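Local coordinates for L-lactate dehydrogenase (Trichomonas vaginalis, PDB 4UUL), which probably catalyses NAD-dependent interconversion of 2-oxo acids and 2-hydroxy acids such as lactate or malate, at residues L157-A162 and V264-I269; N150-S155 and K253-G258; P288-V291 and I297-V300; D179-G184 and E301-N306; C82-A87 and K246-H251. The protein carries 1 engineered substitution. All coordinates share one frame; numbering follows the deposited sequence.

Contact 1 of 5, residues L157-A162 and V264-I269; sequences LDQNRA and VLSMGI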
# COMPACT_ATOMS: atom_id res chain seq x y z
N LEU B 157 5.76 -4.69 14.26
CA LEU B 157 5.51 -5.86 13.45
C LEU B 157 5.38 -7.09 14.33
O LEU B 157 4.48 -7.92 14.12
CB LEU B 157 6.59 -6.08 12.40
CG LEU B 157 6.50 -7.30 11.50
CD1 LEU B 157 5.14 -7.39 10.78
CD2 LEU B 157 7.65 -7.35 10.55
N ASP B 158 6.29 -7.24 15.27
CA ASP B 158 6.23 -8.39 16.16
C ASP B 158 5.01 -8.36 17.07
O ASP B 158 4.38 -9.40 17.32
CB ASP B 158 7.49 -8.44 17.00
CG ASP B 158 8.70 -8.28 16.15
OD1 ASP B 158 9.11 -7.10 15.81
OD2 ASP B 158 9.25 -9.36 15.85
N GLN B 159 4.64 -7.17 17.52
CA GLN B 159 3.42 -7.05 18.30
C GLN B 159 2.20 -7.48 17.49
O GLN B 159 1.35 -8.23 17.98
CB GLN B 159 3.23 -5.62 18.85
CG GLN B 159 1.93 -5.51 19.61
CD GLN B 159 1.75 -4.20 20.33
OE1 GLN B 159 2.62 -3.82 21.11
NE2 GLN B 159 0.60 -3.58 20.21
N ASN B 160 2.09 -6.99 16.27
CA ASN B 160 0.97 -7.33 15.40
C ASN B 160 0.93 -8.83 15.14
O ASN B 160 -0.16 -9.43 15.17
CB ASN B 160 0.98 -6.50 14.11
CG ASN B 160 0.59 -5.07 14.35
OD1 ASN B 160 -0.13 -4.76 15.31
ND2 ASN B 160 1.00 -4.21 13.47
N ARG B 161 2.08 -9.43 14.87
CA ARG B 161 2.14 -10.87 14.70
C ARG B 161 1.60 -11.58 15.91
O ARG B 161 0.88 -12.59 15.81
CB ARG B 161 3.55 -11.36 14.43
CG ARG B 161 4.04 -11.06 13.06
CD ARG B 161 5.49 -11.34 12.90
NE ARG B 161 5.94 -11.21 11.52
CZ ARG B 161 7.19 -11.04 11.15
NH1 ARG B 161 8.15 -10.89 12.09
NH2 ARG B 161 7.43 -10.96 9.87
N ALA B 162 2.02 -11.13 17.09
CA ALA B 162 1.62 -11.78 18.33
C ALA B 162 0.13 -11.65 18.59
O ALA B 162 -0.52 -12.62 19.01
CB ALA B 162 2.41 -11.20 19.49
N VAL B 264 -1.80 0.35 23.76
CA VAL B 264 -0.46 0.09 24.22
C VAL B 264 0.34 -0.42 23.02
O VAL B 264 0.05 -1.51 22.48
CB VAL B 264 -0.43 -0.95 25.36
CG1 VAL B 264 1.00 -1.27 25.75
CG2 VAL B 264 -1.19 -0.38 26.57
N LEU B 265 1.31 0.39 22.58
CA LEU B 265 2.15 0.03 21.44
C LEU B 265 3.58 -0.24 21.88
O LEU B 265 4.21 0.61 22.53
CB LEU B 265 2.18 1.15 20.42
CG LEU B 265 0.82 1.56 19.80
CD1 LEU B 265 1.03 2.57 18.71
CD2 LEU B 265 0.01 0.38 19.32
N SER B 266 4.09 -1.40 21.53
CA SER B 266 5.49 -1.70 21.79
C SER B 266 6.32 -0.82 20.85
O SER B 266 6.04 -0.75 19.66
CB SER B 266 5.75 -3.16 21.49
OG SER B 266 4.98 -4.04 22.31
N MET B 267 7.29 -0.13 21.44
CA MET B 267 8.17 0.73 20.70
C MET B 267 9.59 0.64 21.30
O MET B 267 9.74 0.68 22.52
CB MET B 267 7.71 2.19 20.80
CG MET B 267 6.35 2.45 20.20
SD MET B 267 5.84 4.18 20.43
CE MET B 267 4.82 4.41 19.05
N GLY B 268 10.62 0.57 20.44
CA GLY B 268 11.99 0.67 20.91
C GLY B 268 12.31 2.11 21.15
O GLY B 268 12.21 2.93 20.25
N ILE B 269 12.73 2.43 22.37
CA ILE B 269 13.09 3.81 22.71
C ILE B 269 14.37 3.80 23.50
O ILE B 269 14.68 2.83 24.20
CB ILE B 269 11.98 4.56 23.47
CG1 ILE B 269 11.54 3.76 24.70
CG2 ILE B 269 10.81 4.85 22.57
CD1 ILE B 269 10.71 4.58 25.68
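The side chain of Gln159 reaches Ser266 in an extended form, with CG anti to the backbone N (chi1 178°) and CD anti along the chain after that (chi2 172°). The terminal amide is thereby carried straight off helix 156-170 to strand 265-270 of a three-stranded antiparallel sheet, a helix-to-sheet joint inside the C-terminal alpha/beta domain of the LDH/MDH fold. The meeting is almost entirely polar. OE1 of Gln159 accepts two bonds from one residue: Ser266 OG donates to it at 2.7 Å, lying in the carbonyl plane, while Ser266 N gives a second at 2.9 Å from a position tilted out of that plane. The other end of the amide acts as donor. Gln159 NE2 bonds to Val264 O at 3.1 Å, in the plane of that backbone carbonyl, with a nearly straight N-H...O angle of 160°. Acceptor and donor ends are each claimed by a definite partner, which fixes the rotation of the buried amide and tells its oxygen from its nitrogen. Ser266 OG also bonds to Val182 N, so the hydroxyl relays the grip from the helix to strand 177-183. One residue before the glutamine, Asp158 OD1 is hydrogen-bonded to His186 NE2, the histidine predicted to be the proton acceptor; the helix fastened here is therefore also the one that holds that aspartate. Beside the polar bonds, CD2 of Leu265 lies 4.1 Å from Gln159 NE2, its side chain crossing the glutamine at about a right angle.

Contact 2 of 5, residues N150-S155 and K253-G258; sequences NFSSLS and KAWLFG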
# COMPACT_ATOMS: atom_id res chain seq x y z
N ASN B 150 14.33 12.17 19.73
CA ASN B 150 14.26 12.13 18.28
C ASN B 150 14.30 10.73 17.66
O ASN B 150 14.15 10.62 16.45
CB ASN B 150 15.40 12.95 17.66
CG ASN B 150 15.34 14.45 17.99
OD1 ASN B 150 16.07 14.92 18.85
ND2 ASN B 150 14.48 15.18 17.31
N PHE B 151 14.50 9.69 18.48
CA PHE B 151 14.79 8.35 17.96
C PHE B 151 13.92 7.27 18.53
O PHE B 151 13.67 7.23 19.73
CB PHE B 151 16.25 7.97 18.30
CG PHE B 151 17.26 8.80 17.55
CD1 PHE B 151 17.69 8.44 16.30
CD2 PHE B 151 17.75 9.97 18.10
CE1 PHE B 151 18.59 9.23 15.59
CE2 PHE B 151 18.66 10.79 17.40
CZ PHE B 151 19.08 10.40 16.15
N SER B 152 13.53 6.33 17.68
CA SER B 152 12.89 5.11 18.14
C SER B 152 13.13 4.00 17.10
O SER B 152 13.54 4.31 15.99
CB SER B 152 11.41 5.32 18.44
OG SER B 152 10.69 5.63 17.29
N SER B 153 12.82 2.78 17.50
CA SER B 153 12.94 1.64 16.63
C SER B 153 11.66 0.83 16.61
O SER B 153 10.81 0.93 17.49
CB SER B 153 14.13 0.75 17.01
OG SER B 153 13.98 0.11 18.27
N LEU B 154 11.44 0.11 15.50
CA LEU B 154 10.18 -0.54 15.22
C LEU B 154 10.06 -1.94 15.81
O LEU B 154 10.69 -2.86 15.30
CB LEU B 154 10.00 -0.63 13.68
CG LEU B 154 8.64 -1.13 13.24
CD1 LEU B 154 7.54 -0.18 13.65
CD2 LEU B 154 8.59 -1.33 11.76
N SER B 155 9.17 -2.12 16.76
CA SER B 155 8.82 -3.43 17.30
C SER B 155 7.33 -3.77 17.03
O SER B 155 6.92 -4.88 17.33
CB SER B 155 9.21 -3.54 18.77
OG SER B 155 8.64 -2.52 19.47
N LYS B 253 2.57 7.25 12.90
CA LYS B 253 1.36 8.01 13.10
C LYS B 253 1.05 8.19 14.59
O LYS B 253 0.66 9.28 15.03
CB LYS B 253 0.21 7.31 12.36
CG LYS B 253 -1.05 8.17 12.25
CD LYS B 253 -2.13 7.44 11.51
CE LYS B 253 -3.35 8.31 11.31
NZ LYS B 253 -4.27 7.65 10.35
N ALA B 254 1.25 7.13 15.37
CA ALA B 254 1.08 7.22 16.81
C ALA B 254 2.10 8.22 17.42
O ALA B 254 1.74 9.02 18.27
CB ALA B 254 1.27 5.89 17.45
N TRP B 255 3.34 8.14 16.98
CA TRP B 255 4.40 9.03 17.47
C TRP B 255 4.11 10.48 17.17
O TRP B 255 4.41 11.38 17.96
CB TRP B 255 5.74 8.60 16.86
CG TRP B 255 6.95 9.14 17.51
CD1 TRP B 255 7.04 9.85 18.67
CD2 TRP B 255 8.29 8.95 17.04
NE1 TRP B 255 8.37 10.12 18.93
CE2 TRP B 255 9.15 9.55 17.97
CE3 TRP B 255 8.83 8.31 15.92
CZ2 TRP B 255 10.53 9.53 17.82
CZ3 TRP B 255 10.21 8.29 15.75
CH2 TRP B 255 11.05 8.90 16.71
N LEU B 256 3.52 10.75 16.01
CA LEU B 256 3.26 12.10 15.59
C LEU B 256 2.07 12.72 16.32
O LEU B 256 2.16 13.90 16.70
CB LEU B 256 3.04 12.18 14.07
CG LEU B 256 4.27 12.06 13.18
CD1 LEU B 256 3.88 11.80 11.73
CD2 LEU B 256 5.14 13.29 13.26
N PHE B 257 0.99 11.95 16.51
CA PHE B 257 -0.32 12.51 16.90
C PHE B 257 -0.95 11.90 18.13
O PHE B 257 -1.98 12.39 18.60
CB PHE B 257 -1.32 12.44 15.73
CG PHE B 257 -0.80 13.08 14.48
CD1 PHE B 257 -0.62 14.45 14.44
CD2 PHE B 257 -0.45 12.32 13.38
CE1 PHE B 257 -0.11 15.06 13.33
CE2 PHE B 257 0.06 12.95 12.25
CZ PHE B 257 0.22 14.31 12.24
N GLY B 258 -0.31 10.88 18.70
CA GLY B 258 -0.81 10.28 19.93
C GLY B 258 -1.54 8.98 19.73
O GLY B 258 -2.04 8.69 18.65
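Asn150 meets Trp255 through its backbone, the carbonyl O lying 3.6 Å from CH2 at the far end of the indole; its side-chain amide is bonded elsewhere, OD1 to Lys147 N and ND2 to backbone carbonyls. At Phe151 it is again the main chain that touches. The carbonyl C comes to 3.8 Å from Trp255 CH2 and the amide N sits at the ring edge, in plane, while the phenyl group packs on Cys136 and Met140 of helix 132-141. Here the chain enters strand 151-153, the outermost strand of the parallel Rossmann sheet, and the indole reaching it comes from helix 242-257 of the C-terminal alpha/beta part; the contact is thus a seam between the two halves of the enzyme. Ser152 OG, set between the backbone N and the carbonyl carbon (chi1 66°), lies over one face of the indole, toward the rim. It is 3.1 Å from Trp255 CZ3, and Ser152 CB makes a CH-pi contact 4.3 Å from the centroid of the six-membered ring. The hydroxyl has its polar partner in His251 NE2, one turn earlier on the same helix. Ser153 pairs by its backbone N with Gly268 O. Leu154, a residue seen to contact NADH, then rests its CD1 on His251 CB.

Contact 3 of 5, residues P288-V291 and I297-V300; sequences PCNV and IHVV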
# COMPACT_ATOMS: atom_id res chain seq x y z
N PRO B 288 6.37 -1.27 26.48
CA PRO B 288 4.97 -0.89 26.23
C PRO B 288 4.82 0.62 26.37
O PRO B 288 5.18 1.19 27.42
CB PRO B 288 4.20 -1.63 27.30
CG PRO B 288 5.19 -1.71 28.46
CD PRO B 288 6.60 -1.83 27.82
N CYS B 289 4.35 1.27 25.31
CA CYS B 289 4.28 2.72 25.27
C CYS B 289 2.90 3.25 24.92
O CYS B 289 2.10 2.58 24.24
CB CYS B 289 5.28 3.29 24.25
SG CYS B 289 7.02 3.00 24.66
N ASN B 290 2.66 4.47 25.35
CA ASN B 290 1.64 5.28 24.74
C ASN B 290 2.25 6.62 24.30
O ASN B 290 3.45 6.85 24.54
CB ASN B 290 0.39 5.40 25.62
CG ASN B 290 0.64 5.92 26.97
OD1 ASN B 290 1.48 6.79 27.21
ND2 ASN B 290 -0.18 5.43 27.92
N VAL B 291 1.50 7.42 23.56
CA VAL B 291 2.06 8.68 23.05
C VAL B 291 1.01 9.75 23.32
O VAL B 291 -0.18 9.54 23.06
CB VAL B 291 2.37 8.63 21.54
CG1 VAL B 291 3.05 9.91 21.13
CG2 VAL B 291 3.23 7.45 21.23
N ILE B 297 6.50 10.18 23.70
CA ILE B 297 6.35 8.77 24.03
C ILE B 297 6.50 8.59 25.53
O ILE B 297 7.42 9.14 26.13
CB ILE B 297 7.43 7.91 23.30
CG1 ILE B 297 7.29 8.05 21.78
CG2 ILE B 297 7.26 6.43 23.65
CD1 ILE B 297 8.41 7.36 21.02
N HIS B 298 5.63 7.78 26.14
CA HIS B 298 5.76 7.43 27.56
C HIS B 298 5.67 5.94 27.74
O HIS B 298 4.86 5.31 27.12
CB HIS B 298 4.65 8.09 28.39
CG HIS B 298 4.57 9.57 28.21
ND1 HIS B 298 5.37 10.43 28.92
CD2 HIS B 298 3.84 10.34 27.38
CE1 HIS B 298 5.11 11.67 28.56
NE2 HIS B 298 4.17 11.64 27.63
N VAL B 299 6.50 5.38 28.58
CA VAL B 299 6.37 4.00 28.97
C VAL B 299 5.14 3.85 29.87
O VAL B 299 4.94 4.60 30.80
CB VAL B 299 7.65 3.54 29.72
CG1 VAL B 299 7.48 2.16 30.28
CG2 VAL B 299 8.88 3.60 28.84
N VAL B 300 4.32 2.87 29.57
CA VAL B 300 3.07 2.63 30.28
C VAL B 300 3.44 2.01 31.62
O VAL B 300 4.19 1.02 31.68
CB VAL B 300 2.19 1.68 29.50
CG1 VAL B 300 0.92 1.37 30.29
CG2 VAL B 300 1.84 2.28 28.14
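The imidazole of His298 has Asn290 OD1 at its edge, close to the ring plane, and the asparagine amide is turned 67° from the imidazole. OD1 touches His298 CB at 3.6 Å, whereas ND2 of the same amide lies 3.7 Å from Val300 CG2, so the small flat group spans His298 and Val300 of the facing segment. Its CG stands between the backbone N and the carbonyl carbon (chi1 56°), which lays the amide across toward that segment. The polar end of the histidine is engaged in the nearby turn, where NE2 bonds to Asp292 OD2. Beneath these side chains runs a beta hairpin, strands 284-291 and 297-299 joined by a short loop and forming two of the three strands of an antiparallel sheet. Asn290 and His298 form a hydrogen-bonded pair: Asn290 N gives to His298 O and His298 N returns a nearly straight bond to Asn290 O, each at 2.9 Å. Past the strand end, Val300 N bonds to Pro288 O at 2.9 Å. On the face opposite the asparagine and histidine, Val291 and Ile297 form a non-hydrogen-bonded pair. Ile297 divides its branches, CG1 lying 4.1 Å from Val291 CG2 and CG2 lying 3.6 Å from Cys289 SG. Ile269 of the third strand packs against both Cys289 and Ile297.

Contact 4 of 5, residues D179-G184 and E301-N306; sequences DIIVWG and EGFKVN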
# COMPACT_ATOMS: atom_id res chain seq x y z
N ASP B 179 -3.16 -5.88 25.78
CA ASP B 179 -1.94 -5.81 26.59
C ASP B 179 -0.93 -6.91 26.33
O ASP B 179 -0.20 -7.31 27.24
CB ASP B 179 -2.28 -5.71 28.08
CG ASP B 179 -3.03 -4.46 28.41
OD1 ASP B 179 -2.82 -3.42 27.76
OD2 ASP B 179 -3.88 -4.53 29.31
N ILE B 180 -0.82 -7.35 25.09
CA ILE B 180 0.36 -8.10 24.63
C ILE B 180 1.51 -7.11 24.42
O ILE B 180 1.30 -6.05 23.86
CB ILE B 180 0.06 -8.87 23.33
CG1 ILE B 180 -0.99 -9.93 23.59
CG2 ILE B 180 1.35 -9.44 22.75
CD1 ILE B 180 -1.42 -10.67 22.33
N ILE B 181 2.72 -7.47 24.87
CA ILE B 181 3.84 -6.55 24.77
C ILE B 181 5.05 -7.29 24.22
O ILE B 181 5.30 -8.43 24.60
CB ILE B 181 4.22 -6.00 26.16
CG1 ILE B 181 3.00 -5.41 26.87
CG2 ILE B 181 5.39 -5.01 26.05
CD1 ILE B 181 3.25 -5.20 28.34
N VAL B 182 5.82 -6.60 23.37
CA VAL B 182 7.10 -7.11 22.93
C VAL B 182 8.17 -6.23 23.58
O VAL B 182 8.16 -5.02 23.39
CB VAL B 182 7.21 -7.06 21.39
CG1 VAL B 182 8.56 -7.31 21.01
CG2 VAL B 182 6.23 -8.05 20.81
N TRP B 183 9.02 -6.84 24.41
CA TRP B 183 10.01 -6.06 25.15
C TRP B 183 11.44 -6.34 24.63
O TRP B 183 11.74 -7.47 24.21
CB TRP B 183 10.04 -6.45 26.64
CG TRP B 183 8.80 -6.42 27.46
CD1 TRP B 183 7.81 -7.36 27.48
CD2 TRP B 183 8.49 -5.48 28.48
NE1 TRP B 183 6.89 -7.05 28.45
CE2 TRP B 183 7.29 -5.90 29.09
CE3 TRP B 183 9.11 -4.31 28.94
CZ2 TRP B 183 6.71 -5.21 30.15
CZ3 TRP B 183 8.55 -3.65 30.04
CH2 TRP B 183 7.37 -4.10 30.61
N GLY B 184 12.30 -5.35 24.78
CA GLY B 184 13.72 -5.59 24.65
C GLY B 184 14.23 -5.44 23.25
O GLY B 184 13.90 -4.50 22.51
N GLU B 301 2.92 2.62 32.68
CA GLU B 301 3.16 2.13 34.04
C GLU B 301 2.15 1.05 34.42
O GLU B 301 1.09 1.00 33.84
CB GLU B 301 3.04 3.28 35.04
CG GLU B 301 3.93 4.46 34.73
CD GLU B 301 5.06 4.68 35.71
OE1 GLU B 301 4.91 4.41 36.91
OE2 GLU B 301 6.10 5.19 35.28
N GLY B 302 2.48 0.22 35.40
CA GLY B 302 1.47 -0.62 36.01
C GLY B 302 1.50 -2.07 35.60
O GLY B 302 0.80 -2.89 36.15
N PHE B 303 2.32 -2.41 34.62
CA PHE B 303 2.49 -3.82 34.28
C PHE B 303 3.30 -4.53 35.36
O PHE B 303 4.06 -3.91 36.12
CB PHE B 303 3.09 -3.97 32.88
CG PHE B 303 2.12 -3.54 31.76
CD1 PHE B 303 0.91 -4.21 31.63
CD2 PHE B 303 2.43 -2.49 30.92
CE1 PHE B 303 -0.01 -3.81 30.66
CE2 PHE B 303 1.54 -2.11 29.93
CZ PHE B 303 0.32 -2.76 29.80
N LYS B 304 3.12 -5.84 35.44
CA LYS B 304 3.73 -6.63 36.51
C LYS B 304 4.88 -7.43 35.96
O LYS B 304 4.83 -7.93 34.83
CB LYS B 304 2.71 -7.59 37.07
CG LYS B 304 1.58 -6.87 37.82
CD LYS B 304 0.77 -7.82 38.70
CE LYS B 304 -0.02 -8.83 37.86
NZ LYS B 304 -1.06 -9.51 38.69
N VAL B 305 5.93 -7.53 36.75
CA VAL B 305 7.09 -8.27 36.34
C VAL B 305 7.25 -9.51 37.24
O VAL B 305 7.78 -9.44 38.34
CB VAL B 305 8.36 -7.41 36.38
CG1 VAL B 305 9.55 -8.22 35.84
CG2 VAL B 305 8.19 -6.13 35.55
N ASN B 306 6.79 -10.66 36.74
CA ASN B 306 6.92 -11.92 37.46
C ASN B 306 8.34 -12.45 37.26
O ASN B 306 9.16 -11.83 36.59
CB ASN B 306 5.82 -12.95 37.14
CG ASN B 306 5.86 -13.48 35.73
OD1 ASN B 306 6.82 -13.27 34.97
ND2 ASN B 306 4.79 -14.15 35.35
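Phe303 sets its ring against Ile181 and Asp179, joining the loop that leads into the long C-terminal helix 307-337 to strand 177-183 of a four-stranded antiparallel sheet in the alpha/beta C-terminal domain. The methyl CD1 of Ile181 sits over the middle of one ring face, 3.8 Å from the centroid of Phe303 and 9° off the ring normal, a nearly ideal CH-pi contact. The isoleucine and the phenylalanine approach from opposite directions; with CG1 anti to the carbonyl carbon and CD1 extended beyond it (chi2 165°), the methyl is the leading atom of its chain. Asp179 comes instead to the ring edge. Its OD1 is 3.8 Å from Phe303 CZ, near the ring plane, and the carboxylate is turned 73° to the ring. A negative group placed at the hydrogen-bearing rim is probably a mildly favourable electrostatic arrangement, though no hydrogen bond is formed. In the next shell, Pro288 touches Ile181, Trp183 and Phe303 together, so the neighbouring three-stranded sheet packs against the same cluster. Ile181 itself lies with CG2 3.5 Å above the indole plane of Trp183, toward its rim; that indole, pinned through NE1 to Asp193 OD2, meets Tyr277 edge-to-face, and the tyrosine OH in turn bonds to Phe303 N. At the far end of the loop, Asn306 is the N-cap of the C-terminal helix, its OD1 bonded to Leu309 N.

Contact 5 of 5, residues C82-A87 and K246-H251; sequences CAFLVA and KAAIQH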
# COMPACT_ATOMS: atom_id res chain seq x y z
N CYS B 82 10.37 13.94 9.62
CA CYS B 82 10.47 12.56 10.09
C CYS B 82 11.23 11.68 9.08
O CYS B 82 11.41 12.08 7.92
CB CYS B 82 9.12 11.95 10.50
SG CYS B 82 8.00 11.63 9.13
N ALA B 83 11.70 10.52 9.53
CA ALA B 83 12.46 9.64 8.72
C ALA B 83 12.13 8.21 9.02
O ALA B 83 12.01 7.79 10.18
CB ALA B 83 13.97 9.85 8.98
N PHE B 84 12.02 7.43 7.95
CA PHE B 84 11.89 5.98 7.99
C PHE B 84 13.23 5.41 7.52
O PHE B 84 13.53 5.42 6.31
CB PHE B 84 10.76 5.52 7.09
CG PHE B 84 9.40 5.97 7.55
CD1 PHE B 84 8.89 7.22 7.21
CD2 PHE B 84 8.62 5.12 8.33
CE1 PHE B 84 7.65 7.61 7.63
CE2 PHE B 84 7.34 5.55 8.73
CZ PHE B 84 6.87 6.78 8.36
N LEU B 85 14.04 4.95 8.48
CA LEU B 85 15.39 4.43 8.16
C LEU B 85 15.24 2.94 7.87
O LEU B 85 15.43 2.08 8.75
CB LEU B 85 16.38 4.72 9.27
CG LEU B 85 16.64 6.17 9.56
CD1 LEU B 85 17.74 6.31 10.56
CD2 LEU B 85 16.90 7.07 8.36
N VAL B 86 14.90 2.65 6.63
CA VAL B 86 14.64 1.29 6.17
C VAL B 86 15.91 0.60 5.72
O VAL B 86 16.13 -0.58 5.99
CB VAL B 86 13.66 1.32 4.97
CG1 VAL B 86 13.46 -0.03 4.34
CG2 VAL B 86 12.33 1.91 5.47
N ALA B 87 16.79 1.34 5.04
CA ALA B 87 18.01 0.78 4.49
C ALA B 87 18.92 0.29 5.61
O ALA B 87 19.10 0.96 6.61
CB ALA B 87 18.77 1.83 3.62
N LYS B 246 3.05 -1.53 7.16
CA LYS B 246 1.85 -1.28 7.94
C LYS B 246 2.27 -0.89 9.37
O LYS B 246 1.78 0.07 9.95
CB LYS B 246 0.93 -2.48 7.90
CG LYS B 246 -0.42 -2.30 8.60
CD LYS B 246 -0.44 -2.55 10.08
CE LYS B 246 -1.83 -2.29 10.64
NZ LYS B 246 -1.92 -2.63 12.08
N ALA B 247 3.15 -1.69 9.98
CA ALA B 247 3.62 -1.43 11.32
C ALA B 247 4.38 -0.10 11.42
O ALA B 247 4.25 0.62 12.40
CB ALA B 247 4.53 -2.57 11.78
N ALA B 248 5.20 0.21 10.41
CA ALA B 248 5.97 1.44 10.39
C ALA B 248 5.09 2.68 10.39
O ALA B 248 5.31 3.63 11.14
CB ALA B 248 6.95 1.46 9.26
N ILE B 249 4.13 2.70 9.49
CA ILE B 249 3.17 3.80 9.45
C ILE B 249 2.42 3.91 10.75
O ILE B 249 2.28 5.01 11.29
CB ILE B 249 2.22 3.67 8.25
CG1 ILE B 249 3.03 3.88 6.96
CG2 ILE B 249 1.03 4.66 8.33
CD1 ILE B 249 2.27 3.55 5.74
N GLN B 250 1.96 2.78 11.27
CA GLN B 250 1.23 2.74 12.52
C GLN B 250 2.05 3.37 13.68
O GLN B 250 1.58 4.22 14.44
CB GLN B 250 0.90 1.29 12.85
CG GLN B 250 0.14 1.09 14.14
CD GLN B 250 -0.39 -0.30 14.28
OE1 GLN B 250 0.07 -1.25 13.61
NE2 GLN B 250 -1.37 -0.46 15.15
N HIS B 251 3.32 3.01 13.76
CA HIS B 251 4.20 3.56 14.78
C HIS B 251 4.39 5.04 14.57
O HIS B 251 4.24 5.84 15.50
CB HIS B 251 5.55 2.82 14.69
CG HIS B 251 6.62 3.29 15.63
ND1 HIS B 251 7.34 2.45 16.44
CD2 HIS B 251 7.18 4.53 15.80
CE1 HIS B 251 8.25 3.12 17.09
NE2 HIS B 251 8.20 4.39 16.71
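Phe84 presses the rim of its ring against Ala248, and this small patch is the close-packed part of the contact. Ala248 O lies at the ring edge, in plane, 3.7 Å from Phe84 CE2, while the methyl carbon Ala248 CB is 4.1 Å from Phe84 CD2. The next residue is looser: Ile249 N is 4.4 Å from Phe84 CE2. With CG anti to the carbonyl carbon (chi1 -66°), the phenyl group projects from strand 82-85, an inner strand of the parallel Rossmann sheet, to helix 242-257 of the C-terminal part. Leu20 and Ile24 of helix 15-25 and Leu126 of the neighbouring strand also touch this ring, so it is wedged in a buried apolar seam. Away from the strand, the helix turns a polar and partly exposed side to the dimer interface. There Lys246 NZ bonds to Gln250 OE1 at 2.9 Å, one turn along, approaching from well above the carbonyl plane; OE1 is shared with Asn160 ND2 of helix 156-170, and NZ has a further partner in Cys59 O of the second subunit. Ala248 also lies about 4 Å, side chain to side chain, from Ile128 and from Leu154, both seen to contact NADH. Since the ring rim carries a slight positive charge, the C-H edge facing Ala248 O is probably weakly attractive; otherwise the two parts meet here by shape and dispersion, without a directional bond.

Contacts 2 and 5, with centres about 8 Å apart, use positions two turns apart on helix 242-257 against the same parallel Rossmann sheet, one at its outermost strand, one at an inner strand, and seam the nucleotide-binding part to the C-terminal part beside the cofactor site. Contacts 1, 3 and 4 lie within the C-terminal domain, each about 11 Å from the other two between centres; contacts 1 and 3 reach the same three-stranded sheet, and contact 3 is nested in the loop closed by contact 4. The most distant, contacts 4 and 5, are about 23 Å apart. Contacts 1, 2, 4 and 5 interleave along the chain; of these, 2 and 5 join the two parts.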